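Local coordinates for allophycocyanin beta-18 subunit apoprotein (Chroococcidiopsis thermalis PCC 7203, PDB 6HRK), which binds biliverdin IX alpha as an artificial biliprotein and fluoresces in the far-red, being derived from an allophycocyanin subunit of the phycobilisome family, at residues G70-L75 / F127-R132. The protein carries 18 engineered substitutions. Sequence-based numbering, arbitrary orientation.
Sequences GGASVL and FDYIAR. Engineered in segment 70-75: Gly-71 (natural residue Asp). Engineered in segment 127-132: Ile-130 (natural residue Val), Ala-131 (natural residue Val).
Tyr-129 meets Ala-72 and Leu-75 with the proximal part of its ring. The methyl of Ala-72 comes at the ring obliquely, with CB of Ala-72 3.7 Å from CD2 of Tyr-129. CB of Ala-72 also lies 3.9 Å from CB of Tyr-129, beside the root of the ring. Leu-75 approaches differently. CD1 of Leu-75 is at the ring edge, close to the ring plane, and 4.3 Å from CD2 of Tyr-129. CD1 of Leu-75 also touches Ile-130, an engineered residue in place of valine, at 3.7 Å from CD1 of Ile-130. These two side chains run about perpendicular to each other. CG1 of Ile-130 is anti to the carbonyl carbon (chi1 -67°), and the extended chi2 of 166° carries CD1 on to the leucine methyl. Tyr-129 has CG anti to the backbone N (chi1 179°), which swings the ring out from the helix toward the turn 72-75. That turn is closed by a hydrogen bond from Leu-75 N to Ala-72 O, 3.1 Å long. The contact belongs to the all-helical, globin-like phycobilisome fold. It joins the loop between helices 46-69 and 77-90 to helix 125-134. The phenol OH of Tyr-129 is hydrogen-bonded to Glu-77 at the start of helix 77-90. An alanine in place of Tyr-129 would remove the ring and its hydroxyl; Glu-77 would probably lose this partner, and a gap would probably open beside Ala-72 and Leu-75. The backbone N of Ala-72 is hydrogen-bonded to the Glu-125 carboxylate (OE2), at the start of helix 125-134, which gives the loop a polar tie to the same helix. Ile-130 also packs on Phe-59 of helix 46-69, Ile-101 of helix 94-115 and Leu-80, which touches Tyr-129 too, and its side chain lies about 7 Å from the bound biliverdin.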
# COMPACT_ATOMS: atom_id res chain seq x y z
N GLY A 70 -5.63 14.11 7.83
CA GLY A 70 -6.19 15.14 6.95
C GLY A 70 -5.67 15.11 5.52
O GLY A 70 -6.25 15.76 4.64
N GLY A 71 -4.59 14.37 5.28
CA GLY A 71 -4.01 14.26 3.94
C GLY A 71 -2.60 13.70 3.94
O GLY A 71 -2.03 13.43 4.99
N ALA A 72 -2.04 13.57 2.74
CA ALA A 72 -0.72 12.97 2.53
C ALA A 72 0.45 13.92 2.82
O ALA A 72 1.60 13.49 2.81
CB ALA A 72 -0.61 12.44 1.11
N SER A 73 0.15 15.20 3.08
CA SER A 73 1.16 16.19 3.51
C SER A 73 1.97 15.74 4.72
O SER A 73 3.17 16.02 4.81
CB SER A 73 0.47 17.53 3.83
OG SER A 73 -0.46 17.88 2.82
N VAL A 74 1.31 15.06 5.65
CA VAL A 74 1.96 14.51 6.85
C VAL A 74 3.12 13.55 6.56
O VAL A 74 4.09 13.51 7.32
CB VAL A 74 0.94 13.80 7.80
CG1 VAL A 74 -0.10 14.80 8.30
CG2 VAL A 74 0.30 12.58 7.14
N LEU A 75 3.02 12.80 5.46
CA LEU A 75 4.08 11.87 5.04
C LEU A 75 5.30 12.62 4.52
O LEU A 75 5.17 13.55 3.73
CB LEU A 75 3.56 10.91 3.96
CG LEU A 75 2.37 10.02 4.35
CD1 LEU A 75 1.70 9.46 3.10
CD2 LEU A 75 2.80 8.90 5.28
N PHE A 127 -2.49 6.68 -1.18
CA PHE A 127 -2.14 5.52 -2.00
C PHE A 127 -1.52 5.99 -3.31
O PHE A 127 -0.46 5.52 -3.71
CB PHE A 127 -3.36 4.64 -2.29
CG PHE A 127 -3.91 3.94 -1.09
CD1 PHE A 127 -4.83 4.56 -0.26
CD2 PHE A 127 -3.52 2.64 -0.78
CE1 PHE A 127 -5.35 3.91 0.85
CE2 PHE A 127 -4.04 1.98 0.32
CZ PHE A 127 -4.95 2.62 1.14
N ASP A 128 -2.19 6.94 -3.97
CA ASP A 128 -1.69 7.57 -5.20
C ASP A 128 -0.44 8.44 -4.98
O ASP A 128 0.37 8.59 -5.89
CB ASP A 128 -2.78 8.42 -5.87
CG ASP A 128 -3.93 7.59 -6.43
OD1 ASP A 128 -3.73 6.41 -6.78
OD2 ASP A 128 -5.04 8.14 -6.55
N TYR A 129 -0.31 9.03 -3.79
CA TYR A 129 0.85 9.87 -3.47
C TYR A 129 2.11 9.02 -3.26
O TYR A 129 3.14 9.28 -3.87
CB TYR A 129 0.58 10.73 -2.23
CG TYR A 129 1.76 11.60 -1.83
CD1 TYR A 129 2.18 12.64 -2.65
CD2 TYR A 129 2.46 11.36 -0.65
CE1 TYR A 129 3.26 13.44 -2.30
CE2 TYR A 129 3.54 12.15 -0.29
CZ TYR A 129 3.94 13.19 -1.11
OH TYR A 129 5.01 13.97 -0.75
N ILE A 130 2.01 8.02 -2.38
CA ILE A 130 3.12 7.10 -2.11
C ILE A 130 3.50 6.33 -3.38
O ILE A 130 4.69 6.15 -3.65
CB ILE A 130 2.79 6.13 -0.94
CG1 ILE A 130 2.68 6.91 0.38
CG2 ILE A 130 3.86 5.05 -0.80
CD1 ILE A 130 2.05 6.13 1.52
N ALA A 131 2.50 5.89 -4.15
CA ALA A 131 2.74 5.24 -5.45
C ALA A 131 3.46 6.16 -6.45
O ALA A 131 4.32 5.69 -7.21
CB ALA A 131 1.43 4.74 -6.04
N ARG A 132 3.10 7.44 -6.46
CA ARG A 132 3.72 8.43 -7.34
C ARG A 132 5.19 8.69 -7.01
O ARG A 132 6.03 8.72 -7.91
CB ARG A 132 2.95 9.75 -7.31